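Local coordinates for protein Non-reducing end beta-L-arabinofuranosidase (Bacteroides thetaiotaomicron, PDB 5MQO) that probably hydrolyses glycosidic linkages in complex plant pectin, as a GH127 family glycoside hydrolase of a gut bacterium, at residues 125-128 with 129-132; 655-658 with 659-662; 391-394 with 395-399; 52-55 with 56-59. One frame throughout, in Å; residues are numbered along the deposited sequence.

Contact 1: 125-128 with 129-132; sequences LMDN and FIAC
Met126 and Ile130 meet one turn apart on helix 120-136, in a local i to i+4 contact on an outer part of the helical GH127 catalytic domain. The backbone link is almost straight: Ile130 N donates to Met126 O at 2.8 Å with an N-H...O angle of 174°. Ile130 also lays its side chain over that same carbonyl oxygen, CG1 lying 3.2 Å and CD1 3.3 Å from Met126 O. With CG1 beside its own backbone N (chi1 -66°), the longer branch runs back along the helix, and CD1 ends 4.3 Å from Met126 CB. Two further i to i+4 bonds, Phe129 N to Leu125 O and Ala131 N to Asp127 O, continue the alpha-helical ladder, whereas the one from Cys132 N to Asn128 O is weak. The helix is amphipathic, as expected of a helix packed against others in the clan's helical barrel. Met126, flexible and unbranched, reaches helix 102-117 and His204 of helix 192-208; Ile130 also touches His204, and Leu213 of helix 212-230. Shortening Ile130 to an alanine here would probably open a gap beside Met126 CB and leave His204 and Leu213 with less apolar surface to pack on. Phe129 swings its ring clear of the preceding turn, CG lying opposite its backbone N (chi1 -177°), and meets Met107. On the more exposed side, small Ala131 puts its CB 3.4 Å from Asp127 O, and the Asp127 carboxylate forms a salt bridge through OD2 with Lys210 NZ.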
ATOM      1  N   LEU A 125      22.838  12.282  11.460  1.00 90.23           N
ATOM      2  CA  LEU A 125      21.605  13.035  11.209  1.00 87.44           C
ATOM      3  C   LEU A 125      20.414  12.555  12.059  1.00 85.67           C
ATOM      4  O   LEU A 125      19.557  13.354  12.439  1.00 85.81           O
ATOM      5  CB  LEU A 125      21.259  12.949   9.727  1.00 87.73           C
ATOM      6  CG  LEU A 125      19.910  13.468   9.233  1.00 88.44           C
ATOM      7  CD1 LEU A 125      19.673  14.932   9.577  1.00 88.52           C
ATOM      8  CD2 LEU A 125      19.846  13.247   7.725  1.00 89.15           C
ATOM      9  N   MET A 126      20.362  11.257  12.354  1.00 82.66           N
ATOM     10  CA  MET A 126      19.352  10.719  13.280  1.00 82.32           C
ATOM     11  C   MET A 126      19.624  11.098  14.744  1.00 81.71           C
ATOM     12  O   MET A 126      18.738  11.613  15.438  1.00 76.30           O
ATOM     13  CB  MET A 126      19.212   9.195  13.109  1.00 81.40           C
ATOM     14  CG  MET A 126      18.490   8.832  11.809  1.00 80.10           C
ATOM     15  SD  MET A 126      17.943   7.130  11.642  1.00 77.34           S
ATOM     16  CE  MET A 126      19.500   6.275  11.399  1.00 78.84           C
ATOM     17  N   ASP A 127      20.853  10.851  15.195  1.00 84.11           N
ATOM     18  CA  ASP A 127      21.291  11.226  16.548  1.00 83.80           C
ATOM     19  C   ASP A 127      21.061  12.690  16.878  1.00 84.13           C
ATOM     20  O   ASP A 127      20.782  13.012  18.035  1.00 83.62           O
ATOM     21  CB  ASP A 127      22.774  10.905  16.760  1.00 85.45           C
ATOM     22  CG  ASP A 127      23.033   9.433  17.053  1.00 85.20           C
ATOM     23  OD1 ASP A 127      22.082   8.645  17.302  1.00 87.91           O
ATOM     24  OD2 ASP A 127      24.220   9.071  17.058  1.00 81.44           O
ATOM     25  N   ASN A 128      21.178  13.565  15.882  1.00 84.70           N
ATOM     26  CA  ASN A 128      20.806  14.978  16.069  1.00 87.96           C
ATOM     27  C   ASN A 128      19.296  15.215  16.164  1.00 86.68           C
ATOM     28  O   ASN A 128      18.845  16.008  16.982  1.00 89.10           O
ATOM     29  CB  ASN A 128      21.426  15.875  14.991  1.00 89.03           C
ATOM     30  CG  ASN A 128      22.870  16.215  15.298  1.00 91.28           C
ATOM     31  OD1 ASN A 128      23.193  16.597  16.432  1.00 92.88           O
ATOM     32  ND2 ASN A 128      23.752  16.064  14.306  1.00 89.02           N
ATOM     33  N   PHE A 129      18.516  14.544  15.328  1.00 86.78           N
ATOM     34  CA  PHE A 129      17.061  14.664  15.407  1.00 84.24           C
ATOM     35  C   PHE A 129      16.569  14.199  16.777  1.00 81.56           C
ATOM     36  O   PHE A 129      15.788  14.887  17.434  1.00 79.77           O
ATOM     37  CB  PHE A 129      16.388  13.851  14.302  1.00 83.30           C
ATOM     38  CG  PHE A 129      14.900  13.999  14.285  1.00 82.62           C
ATOM     39  CD1 PHE A 129      14.311  15.099  13.674  1.00 82.03           C
ATOM     40  CD2 PHE A 129      14.084  13.059  14.902  1.00 80.05           C
ATOM     41  CE1 PHE A 129      12.931  15.251  13.668  1.00 80.08           C
ATOM     42  CE2 PHE A 129      12.708  13.212  14.900  1.00 79.29           C
ATOM     43  CZ  PHE A 129      12.130  14.309  14.286  1.00 78.38           C
ATOM     44  N   ILE A 130      17.076  13.041  17.187  1.00 79.91           N
ATOM     45  CA  ILE A 130      16.749  12.416  18.468  1.00 80.97           C
ATOM     46  C   ILE A 130      17.142  13.296  19.682  1.00 86.95           C
ATOM     47  O   ILE A 130      16.348  13.452  20.617  1.00 92.01           O
ATOM     48  CB  ILE A 130      17.418  11.027  18.557  1.00 78.45           C
ATOM     49  CG1 ILE A 130      16.806  10.086  17.517  1.00 77.96           C
ATOM     50  CG2 ILE A 130      17.286  10.425  19.945  1.00 77.23           C
ATOM     51  CD1 ILE A 130      17.700   8.923  17.138  1.00 77.76           C
ATOM     52  N   ALA A 131      18.348  13.866  19.673  1.00 88.85           N
ATOM     53  CA  ALA A 131      18.781  14.791  20.740  1.00 88.33           C
ATOM     54  C   ALA A 131      17.795  15.938  20.998  1.00 86.00           C
ATOM     55  O   ALA A 131      17.543  16.284  22.149  1.00 87.86           O
ATOM     56  CB  ALA A 131      20.152  15.360  20.416  1.00 89.84           C
ATOM     57  N   CYS A 132      17.257  16.522  19.925  1.00 83.97           N
ATOM     58  CA  CYS A 132      16.248  17.590  20.026  1.00 82.65           C
ATOM     59  C   CYS A 132      14.940  17.081  20.591  1.00 81.48           C
ATOM     60  O   CYS A 132      14.288  17.772  21.378  1.00 79.73           O
ATOM     61  CB  CYS A 132      15.946  18.207  18.662  1.00 81.67           C
ATOM     62  SG  CYS A 132      17.350  18.974  17.843  1.00 81.41           S
TER

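Contact 2: 655-658 with 659-662; sequences ESWE and GVLY
Trp657 and Val660 are the first and last residues of a type II beta turn, with Glu658 and Gly659 at its corners, closed by a hydrogen bond from Val660 N to Trp657 O. At 3.3 Å and an N-H...O angle of 149° the bond is somewhat bent. The two side chains cross at about a right angle: the CG1 branch of Val660 comes against the six-membered part of the indole, 3.9 Å from Trp657 CZ3. Val660 CG1 lies opposite its own backbone N (chi1 178°), which carries this methyl to the ring while CG2 sits near Glu658 O, 3.6 Å away. A beta-branched residue suits both tasks, giving one methyl to the indole and one to the turn.

Gly659 holds the third position of the turn with a positive phi of 70°, where a CB would clash with Glu658 O; glycine avoids this. Ahead of the corner, Ser656 OG accepts a weak hydrogen bond from Glu658 N, a small brace at the turn's entry. The turn belongs to the exposed loop between strands 640-651 and 670-678 of the C-terminal domain, where crystal neighbours also touch it. Beyond the turn, Arg663 makes a cation-pi contact with Trp657, giving the exposed indole a second partner. Along the ring's rim, Trp657 CE3 lies 3.6 Å from Val660 O, which sits at the edge near the ring plane.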
ATOM      1  N   GLU A 655     -17.715  14.270 -33.706  1.00 86.74           N
ATOM      2  CA  GLU A 655     -18.646  15.413 -33.689  1.00 87.15           C
ATOM      3  C   GLU A 655     -18.434  16.185 -32.390  1.00 80.72           C
ATOM      4  O   GLU A 655     -18.116  15.578 -31.370  1.00 85.59           O
ATOM      5  CB  GLU A 655     -20.106  14.937 -33.754  1.00 93.09           C
ATOM      6  CG  GLU A 655     -20.467  14.046 -34.955  1.00 99.55           C
ATOM      7  CD  GLU A 655     -21.981  13.962 -35.211  1.00 99.36           C
ATOM      8  OE1 GLU A 655     -22.764  13.617 -34.279  1.00 91.76           O
ATOM      9  OE2 GLU A 655     -22.384  14.247 -36.365  1.00103.18           O
ATOM     10  N   SER A 656     -18.592  17.504 -32.410  1.00 73.50           N
ATOM     11  CA  SER A 656     -18.389  18.286 -31.191  1.00 72.52           C
ATOM     12  C   SER A 656     -19.496  18.015 -30.159  1.00 69.85           C
ATOM     13  O   SER A 656     -20.691  18.101 -30.477  1.00 65.66           O
ATOM     14  CB  SER A 656     -18.335  19.796 -31.465  1.00 75.25           C
ATOM     15  OG  SER A 656     -18.028  20.520 -30.269  1.00 72.41           O
ATOM     16  N   TRP A 657     -19.061  17.721 -28.930  1.00 63.15           N
ATOM     17  CA  TRP A 657     -19.954  17.567 -27.779  1.00 62.17           C
ATOM     18  C   TRP A 657     -20.415  18.888 -27.082  1.00 60.56           C
ATOM     19  O   TRP A 657     -21.151  18.843 -26.120  1.00 53.15           O
ATOM     20  CB  TRP A 657     -19.311  16.609 -26.756  1.00 59.92           C
ATOM     21  CG  TRP A 657     -19.471  15.155 -27.115  1.00 57.63           C
ATOM     22  CD1 TRP A 657     -18.507  14.302 -27.573  1.00 56.74           C
ATOM     23  CD2 TRP A 657     -20.672  14.402 -27.058  1.00 54.49           C
ATOM     24  NE1 TRP A 657     -19.041  13.057 -27.789  1.00 55.14           N
ATOM     25  CE2 TRP A 657     -20.366  13.090 -27.478  1.00 52.74           C
ATOM     26  CE3 TRP A 657     -21.971  14.702 -26.662  1.00 56.26           C
ATOM     27  CZ2 TRP A 657     -21.295  12.091 -27.530  1.00 53.09           C
ATOM     28  CZ3 TRP A 657     -22.914  13.696 -26.706  1.00 56.91           C
ATOM     29  CH2 TRP A 657     -22.565  12.392 -27.140  1.00 54.56           C
ATOM     30  N   GLU A 658     -19.995  20.049 -27.578  1.00 63.86           N
ATOM     31  CA  GLU A 658     -20.490  21.323 -27.062  1.00 66.44           C
ATOM     32  C   GLU A 658     -22.033  21.448 -27.047  1.00 62.66           C
ATOM     33  O   GLU A 658     -22.675  21.387 -28.089  1.00 61.39           O
ATOM     34  CB  GLU A 658     -19.874  22.469 -27.868  1.00 74.83           C
ATOM     35  CG  GLU A 658     -18.428  22.770 -27.481  1.00 81.90           C
ATOM     36  CD  GLU A 658     -18.331  23.512 -26.148  1.00 87.23           C
ATOM     37  OE1 GLU A 658     -18.923  24.621 -26.075  1.00 90.20           O
ATOM     38  OE2 GLU A 658     -17.690  22.989 -25.184  1.00 86.91           O
ATOM     39  N   GLY A 659     -22.607  21.594 -25.854  1.00 58.41           N
ATOM     40  CA  GLY A 659     -24.048  21.803 -25.674  1.00 58.13           C
ATOM     41  C   GLY A 659     -24.950  20.603 -25.982  1.00 58.44           C
ATOM     42  O   GLY A 659     -26.156  20.761 -26.241  1.00 58.54           O
ATOM     43  N   VAL A 660     -24.391  19.399 -25.926  1.00 56.05           N
ATOM     44  CA  VAL A 660     -25.131  18.217 -26.303  1.00 55.48           C
ATOM     45  C   VAL A 660     -24.952  17.187 -25.213  1.00 54.19           C
ATOM     46  O   VAL A 660     -23.850  17.011 -24.701  1.00 52.63           O
ATOM     47  CB  VAL A 660     -24.651  17.622 -27.650  1.00 56.39           C
ATOM     48  CG1 VAL A 660     -25.427  16.343 -27.971  1.00 57.92           C
ATOM     49  CG2 VAL A 660     -24.809  18.628 -28.784  1.00 56.07           C
ATOM     50  N   LEU A 661     -26.052  16.506 -24.886  1.00 52.92           N
ATOM     51  CA  LEU A 661     -26.041  15.400 -23.925  1.00 50.37           C
ATOM     52  C   LEU A 661     -26.292  14.028 -24.577  1.00 49.86           C
ATOM     53  O   LEU A 661     -25.574  13.060 -24.276  1.00 49.45           O
ATOM     54  CB  LEU A 661     -27.061  15.665 -22.820  1.00 47.62           C
ATOM     55  CG  LEU A 661     -27.096  14.675 -21.671  1.00 47.20           C
ATOM     56  CD1 LEU A 661     -25.692  14.360 -21.166  1.00 47.62           C
ATOM     57  CD2 LEU A 661     -27.981  15.186 -20.543  1.00 47.75           C
ATOM     58  N   TYR A 662     -27.302  13.948 -25.450  1.00 49.49           N
ATOM     59  CA  TYR A 662     -27.643  12.706 -26.175  1.00 48.01           C
ATOM     60  C   TYR A 662     -27.679  12.911 -27.691  1.00 49.93           C
ATOM     61  O   TYR A 662     -28.188  13.911 -28.186  1.00 51.10           O
ATOM     62  CB  TYR A 662     -28.994  12.211 -25.702  1.00 45.08           C
ATOM     63  CG  TYR A 662     -29.086  12.079 -24.208  1.00 42.82           C
ATOM     64  CD1 TYR A 662     -28.209  11.248 -23.509  1.00 41.68           C
ATOM     65  CD2 TYR A 662     -30.055  12.750 -23.483  1.00 42.52           C
ATOM     66  CE1 TYR A 662     -28.292  11.091 -22.132  1.00 40.27           C
ATOM     67  CE2 TYR A 662     -30.141  12.621 -22.087  1.00 42.20           C
ATOM     68  CZ  TYR A 662     -29.253  11.779 -21.422  1.00 40.56           C
ATOM     69  OH  TYR A 662     -29.348  11.619 -20.067  1.00 39.13           O
TER

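Contact 3: 391-394 with 395-399; sequences FNWR and MLEVT
Phe391 O receives Met395 N at 3.0 Å, one of four consecutive i to i+4 bonds in a buried part of alpha-helix 382-399, near its C-terminal end. Leu396 N, Glu397 N and Val398 N likewise satisfy the carbonyls of Asn392, Trp393 and Arg394. Met395 then adds a Met-aromatic contact, its flexible chain folding so that SD comes 3.6 Å from Phe391 CE1, obliquely to the ring.

Trp393 has its CG opposite the backbone N (chi1 -177°), which leans the indole forward, towards the next turn. Glu397 CG lies over one face of its five-membered ring, 4.2 Å from the centroid, and Leu396 CD2 makes an off-centre CH-pi contact with the six-membered ring. The buried indole N-H is satisfied by Asn38 OD1, and Tyr472 meets the indole edge-to-face. A leucine in place of Trp393 would probably leave Asn38 OD1 without this donor and Glu397 CG without its aromatic support.

Two more polar side chains find partners outside the turn: Arg394 NE pairs with Asp309 OD2 in a salt bridge to helix 297-314, while Asn392 uses ND2 for Asn388 O and OD1 for Trp327 NE1. An amide suits that place because it donates and accepts at once. At the helix's C-terminal end the hydroxyl of Thr399 turns back on the preceding turn, OG1 donating to Met395 O at 2.6 Å.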
ATOM      1  N   PHE A 391      -3.510  -3.013   5.990  1.00 49.66           N
ATOM      2  CA  PHE A 391      -4.578  -3.955   6.387  1.00 48.87           C
ATOM      3  C   PHE A 391      -4.269  -5.334   5.792  1.00 49.06           C
ATOM      4  O   PHE A 391      -4.192  -6.333   6.512  1.00 49.48           O
ATOM      5  CB  PHE A 391      -5.967  -3.438   5.956  1.00 48.41           C
ATOM      6  CG  PHE A 391      -7.137  -4.380   6.248  1.00 48.42           C
ATOM      7  CD1 PHE A 391      -7.196  -5.172   7.402  1.00 48.47           C
ATOM      8  CD2 PHE A 391      -8.226  -4.423   5.381  1.00 48.67           C
ATOM      9  CE1 PHE A 391      -8.286  -6.011   7.662  1.00 47.57           C
ATOM     10  CE2 PHE A 391      -9.322  -5.267   5.639  1.00 49.53           C
ATOM     11  CZ  PHE A 391      -9.340  -6.073   6.780  1.00 48.88           C
ATOM     12  N   ASN A 392      -4.006  -5.376   4.493  1.00 47.97           N
ATOM     13  CA  ASN A 392      -3.836  -6.663   3.844  1.00 48.92           C
ATOM     14  C   ASN A 392      -2.571  -7.394   4.304  1.00 48.27           C
ATOM     15  O   ASN A 392      -2.505  -8.628   4.299  1.00 46.69           O
ATOM     16  CB  ASN A 392      -3.856  -6.514   2.328  1.00 48.10           C
ATOM     17  CG  ASN A 392      -5.248  -6.498   1.785  1.00 48.70           C
ATOM     18  OD1 ASN A 392      -5.787  -7.522   1.385  1.00 48.44           O
ATOM     19  ND2 ASN A 392      -5.861  -5.334   1.803  1.00 50.44           N
ATOM     20  N   TRP A 393      -1.568  -6.619   4.686  1.00 48.07           N
ATOM     21  CA  TRP A 393      -0.347  -7.196   5.157  1.00 48.02           C
ATOM     22  C   TRP A 393      -0.576  -7.896   6.493  1.00 47.64           C
ATOM     23  O   TRP A 393      -0.098  -8.985   6.667  1.00 47.69           O
ATOM     24  CB  TRP A 393       0.754  -6.163   5.249  1.00 47.27           C
ATOM     25  CG  TRP A 393       2.037  -6.780   5.665  1.00 47.81           C
ATOM     26  CD1 TRP A 393       2.573  -6.781   6.922  1.00 48.23           C
ATOM     27  CD2 TRP A 393       2.925  -7.537   4.847  1.00 47.84           C
ATOM     28  NE1 TRP A 393       3.755  -7.470   6.926  1.00 50.42           N
ATOM     29  CE2 TRP A 393       3.998  -7.939   5.659  1.00 48.18           C
ATOM     30  CE3 TRP A 393       2.929  -7.903   3.497  1.00 49.92           C
ATOM     31  CZ2 TRP A 393       5.053  -8.688   5.176  1.00 47.38           C
ATOM     32  CZ3 TRP A 393       3.998  -8.645   3.006  1.00 48.45           C
ATOM     33  CH2 TRP A 393       5.036  -9.037   3.855  1.00 48.71           C
ATOM     34  N   ARG A 394      -1.322  -7.280   7.408  1.00 48.90           N
ATOM     35  CA  ARG A 394      -1.661  -7.905   8.687  1.00 49.57           C
ATOM     36  C   ARG A 394      -2.513  -9.154   8.473  1.00 50.41           C
ATOM     37  O   ARG A 394      -2.266 -10.210   9.081  1.00 50.31           O
ATOM     38  CB  ARG A 394      -2.408  -6.945   9.584  1.00 50.88           C
ATOM     39  CG  ARG A 394      -1.537  -6.088  10.484  1.00 52.88           C
ATOM     40  CD  ARG A 394      -0.722  -5.101   9.708  1.00 54.19           C
ATOM     41  NE  ARG A 394      -0.019  -4.179  10.575  1.00 55.05           N
ATOM     42  CZ  ARG A 394       1.005  -3.430  10.182  1.00 55.93           C
ATOM     43  NH1 ARG A 394       1.450  -3.450   8.925  1.00 56.31           N
ATOM     44  NH2 ARG A 394       1.584  -2.632  11.064  1.00 58.07           N
ATOM     45  N   MET A 395      -3.484  -9.052   7.572  1.00 50.17           N
ATOM     46  CA  MET A 395      -4.310 -10.219   7.244  1.00 50.33           C
ATOM     47  C   MET A 395      -3.479 -11.386   6.668  1.00 49.45           C
ATOM     48  O   MET A 395      -3.712 -12.548   7.014  1.00 48.91           O
ATOM     49  CB  MET A 395      -5.452  -9.832   6.308  1.00 49.05           C
ATOM     50  CG  MET A 395      -6.427  -8.837   6.932  1.00 48.97           C
ATOM     51  SD  MET A 395      -7.439  -9.460   8.284  1.00 47.72           S
ATOM     52  CE  MET A 395      -8.495 -10.588   7.389  1.00 48.77           C
ATOM     53  N   LEU A 396      -2.504 -11.075   5.825  1.00 48.43           N
ATOM     54  CA  LEU A 396      -1.543 -12.082   5.398  1.00 49.44           C
ATOM     55  C   LEU A 396      -0.867 -12.763   6.600  1.00 51.14           C
ATOM     56  O   LEU A 396      -0.894 -14.000   6.692  1.00 50.19           O
ATOM     57  CB  LEU A 396      -0.474 -11.491   4.478  1.00 48.31           C
ATOM     58  CG  LEU A 396       0.593 -12.456   3.928  1.00 47.75           C
ATOM     59  CD1 LEU A 396      -0.020 -13.507   2.997  1.00 48.13           C
ATOM     60  CD2 LEU A 396       1.657 -11.651   3.198  1.00 47.06           C
ATOM     61  N   GLU A 397      -0.290 -11.973   7.512  1.00 52.16           N
ATOM     62  CA  GLU A 397       0.513 -12.543   8.628  1.00 56.30           C
ATOM     63  C   GLU A 397      -0.359 -13.391   9.605  1.00 56.16           C
ATOM     64  O   GLU A 397       0.045 -14.437  10.061  1.00 55.30           O
ATOM     65  CB  GLU A 397       1.334 -11.445   9.357  1.00 57.09           C
ATOM     66  CG  GLU A 397       2.295 -10.671   8.434  1.00 57.72           C
ATOM     67  CD  GLU A 397       3.634 -10.247   9.055  1.00 59.20           C
ATOM     68  OE1 GLU A 397       3.714  -9.646  10.170  1.00 59.55           O
ATOM     69  OE2 GLU A 397       4.651 -10.510   8.383  1.00 58.51           O
ATOM     70  N   VAL A 398      -1.575 -12.942   9.860  1.00 56.72           N
ATOM     71  CA  VAL A 398      -2.548 -13.672  10.667  1.00 57.17           C
ATOM     72  C   VAL A 398      -3.142 -14.948  10.046  1.00 56.43           C
ATOM     73  O   VAL A 398      -3.653 -15.784  10.785  1.00 55.84           O
ATOM     74  CB  VAL A 398      -3.712 -12.711  10.996  1.00 58.67           C
ATOM     75  CG1 VAL A 398      -4.968 -13.435  11.422  1.00 60.63           C
ATOM     76  CG2 VAL A 398      -3.284 -11.713  12.058  1.00 58.42           C
ATOM     77  N   THR A 399      -3.142 -15.067   8.716  1.00 56.59           N
ATOM     78  CA  THR A 399      -3.820 -16.186   8.012  1.00 56.43           C
ATOM     79  C   THR A 399      -2.960 -17.075   7.108  1.00 58.22           C
ATOM     80  O   THR A 399      -3.330 -18.215   6.840  1.00 62.08           O
ATOM     81  CB  THR A 399      -4.989 -15.689   7.128  1.00 54.48           C
ATOM     82  OG1 THR A 399      -4.504 -14.841   6.083  1.00 52.00           O
ATOM     83  CG2 THR A 399      -5.987 -14.950   7.947  1.00 54.12           C
TER

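Contact 4: 52-55 with 56-59; sequences GERF and NVFS
From Gly52 to Ser59 the backbone of helix 50-69 follows regular alpha-helical i to i+4 bonding, with Phe58 N donating to Arg54 O at 2.9 Å and Ser59 N to Phe55 O at the same distance. Phe55 O accepts twice, because Ser59 OG also reaches it, at 3.1 Å; the two donors come from opposite faces of the carbonyl plane. Serine suits this place: its OG sits between the backbone N and the carbonyl carbon (chi1 82°) and bends back to the preceding turn, while CB rests 3.9 Å from Phe55 CE1.

The Phe58 ring lies flat against the backbone, with Arg54 O 3.3 Å above its plane and over its centre. On that same side of the ring Arg54 CB lies above the rim, 3.7 Å from Phe58 CE2. Farther out, the arginine runs alongside Val57, whose CG2 methyl lies over one face of the guanidinium, 4.0 Å from Arg54 NH2. That same nitrogen forms a salt bridge with Glu53 OE2 at 2.8 Å, met on the anti side of the carboxylate and close to the guanidinium plane. Arginine suits the place because its CB packs on Phe58 while its far end carries the charge that pairs with Glu53. Its NH1 goes to Leu422 O, and Glu53 OE2 also takes a hydrogen bond from Ser640 OG, at the start of strand 640-651 in the C-terminal domain. Phe55 and Ser59 face Val113 of helix 102-117, whereas Phe58 packs on Leu463 and Leu466 of helix 458-466.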
ATOM      1  N   GLY A  52      15.236  -1.289  -6.886  1.00 61.69           N
ATOM      2  CA  GLY A  52      16.560  -0.698  -6.711  1.00 62.41           C
ATOM      3  C   GLY A  52      16.621   0.733  -7.223  1.00 62.13           C
ATOM      4  O   GLY A  52      17.117   1.653  -6.517  1.00 60.15           O
ATOM      5  N   GLU A  53      16.096   0.909  -8.443  1.00 61.71           N
ATOM      6  CA  GLU A  53      16.046   2.217  -9.106  1.00 61.59           C
ATOM      7  C   GLU A  53      15.168   3.209  -8.333  1.00 62.37           C
ATOM      8  O   GLU A  53      15.619   4.317  -8.012  1.00 67.46           O
ATOM      9  CB  GLU A  53      15.572   2.084 -10.546  1.00 61.28           C
ATOM     10  CG  GLU A  53      15.741   3.344 -11.376  1.00 62.50           C
ATOM     11  CD  GLU A  53      14.957   3.285 -12.665  1.00 64.22           C
ATOM     12  OE1 GLU A  53      15.461   2.712 -13.670  1.00 65.46           O
ATOM     13  OE2 GLU A  53      13.828   3.821 -12.655  1.00 63.62           O
ATOM     14  N   ARG A  54      13.945   2.806  -8.000  1.00 59.11           N
ATOM     15  CA  ARG A  54      13.087   3.617  -7.143  1.00 57.80           C
ATOM     16  C   ARG A  54      13.750   3.946  -5.784  1.00 58.89           C
ATOM     17  O   ARG A  54      13.799   5.118  -5.372  1.00 57.85           O
ATOM     18  CB  ARG A  54      11.750   2.912  -6.934  1.00 57.99           C
ATOM     19  CG  ARG A  54      10.848   2.807  -8.165  1.00 58.33           C
ATOM     20  CD  ARG A  54      10.558   4.158  -8.789  1.00 58.52           C
ATOM     21  NE  ARG A  54      11.582   4.498  -9.771  1.00 59.74           N
ATOM     22  CZ  ARG A  54      11.873   5.727 -10.198  1.00 60.94           C
ATOM     23  NH1 ARG A  54      11.218   6.802  -9.756  1.00 61.68           N
ATOM     24  NH2 ARG A  54      12.834   5.876 -11.107  1.00 61.23           N
ATOM     25  N   PHE A  55      14.287   2.926  -5.107  1.00 60.04           N
ATOM     26  CA  PHE A  55      15.001   3.121  -3.833  1.00 60.00           C
ATOM     27  C   PHE A  55      16.165   4.130  -3.897  1.00 63.64           C
ATOM     28  O   PHE A  55      16.387   4.861  -2.921  1.00 66.79           O
ATOM     29  CB  PHE A  55      15.486   1.792  -3.258  1.00 57.54           C
ATOM     30  CG  PHE A  55      15.974   1.892  -1.845  1.00 58.24           C
ATOM     31  CD1 PHE A  55      17.320   2.157  -1.567  1.00 59.28           C
ATOM     32  CD2 PHE A  55      15.101   1.740  -0.784  1.00 59.58           C
ATOM     33  CE1 PHE A  55      17.786   2.250  -0.270  1.00 58.25           C
ATOM     34  CE2 PHE A  55      15.561   1.840   0.531  1.00 60.91           C
ATOM     35  CZ  PHE A  55      16.912   2.086   0.787  1.00 59.87           C
ATOM     36  N   ASN A  56      16.900   4.197  -5.012  1.00 66.40           N
ATOM     37  CA  ASN A  56      17.932   5.256  -5.158  1.00 69.60           C
ATOM     38  C   ASN A  56      17.345   6.655  -5.256  1.00 66.62           C
ATOM     39  O   ASN A  56      17.917   7.598  -4.699  1.00 67.95           O
ATOM     40  CB  ASN A  56      18.888   5.009  -6.345  1.00 76.07           C
ATOM     41  CG  ASN A  56      19.985   3.989  -6.021  1.00 79.86           C
ATOM     42  OD1 ASN A  56      20.040   3.416  -4.918  1.00 80.98           O
ATOM     43  ND2 ASN A  56      20.861   3.756  -6.986  1.00 80.52           N
ATOM     44  N   VAL A  57      16.206   6.797  -5.936  1.00 60.92           N
ATOM     45  CA  VAL A  57      15.533   8.063  -5.914  1.00 58.48           C
ATOM     46  C   VAL A  57      15.109   8.370  -4.475  1.00 60.14           C
ATOM     47  O   VAL A  57      15.518   9.393  -3.909  1.00 60.28           O
ATOM     48  CB  VAL A  57      14.350   8.093  -6.862  1.00 58.09           C
ATOM     49  CG1 VAL A  57      13.590   9.412  -6.741  1.00 58.75           C
ATOM     50  CG2 VAL A  57      14.828   7.883  -8.288  1.00 58.79           C
ATOM     51  N   PHE A  58      14.342   7.478  -3.849  1.00 60.95           N
ATOM     52  CA  PHE A  58      13.740   7.833  -2.553  1.00 61.66           C
ATOM     53  C   PHE A  58      14.804   8.160  -1.505  1.00 63.08           C
ATOM     54  O   PHE A  58      14.653   9.145  -0.773  1.00 65.08           O
ATOM     55  CB  PHE A  58      12.781   6.761  -1.985  1.00 61.21           C
ATOM     56  CG  PHE A  58      11.745   6.256  -2.955  1.00 61.62           C
ATOM     57  CD1 PHE A  58      11.139   7.101  -3.898  1.00 62.31           C
ATOM     58  CD2 PHE A  58      11.368   4.911  -2.931  1.00 60.27           C
ATOM     59  CE1 PHE A  58      10.196   6.615  -4.796  1.00 60.03           C
ATOM     60  CE2 PHE A  58      10.429   4.431  -3.830  1.00 59.04           C
ATOM     61  CZ  PHE A  58       9.846   5.283  -4.764  1.00 59.02           C
ATOM     62  N   SER A  59      15.861   7.346  -1.443  1.00 62.69           N
ATOM     63  CA  SER A  59      16.931   7.499  -0.431  1.00 63.89           C
ATOM     64  C   SER A  59      17.895   8.630  -0.806  1.00 64.23           C
ATOM     65  O   SER A  59      18.297   9.441   0.024  1.00 63.01           O
ATOM     66  CB  SER A  59      17.725   6.186  -0.263  1.00 63.50           C
ATOM     67  OG  SER A  59      18.726   6.050  -1.267  1.00 62.57           O
TER

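How the contacts relate
Along the chain the order is contact 4, contact 1, contact 3 and contact 2. The first three lie on separate helices, 50-69, 120-136 and 382-399, of the GH127 catalytic domain; contact 2 is in a loop of the C-terminal domain. None touches another: contacts 1 and 4 come nearest, about 9 Å between closest atoms, and both pack against helix 102-117, which shares Val113 with one and Met107 with the other. Contact 3 is the most central, about 13 Å from the chain's centre, and contact 2 the most remote, about 61 Å from contact 1 between centres. Through Ser640, contact 4 ties the catalytic helices to the C-terminal domain.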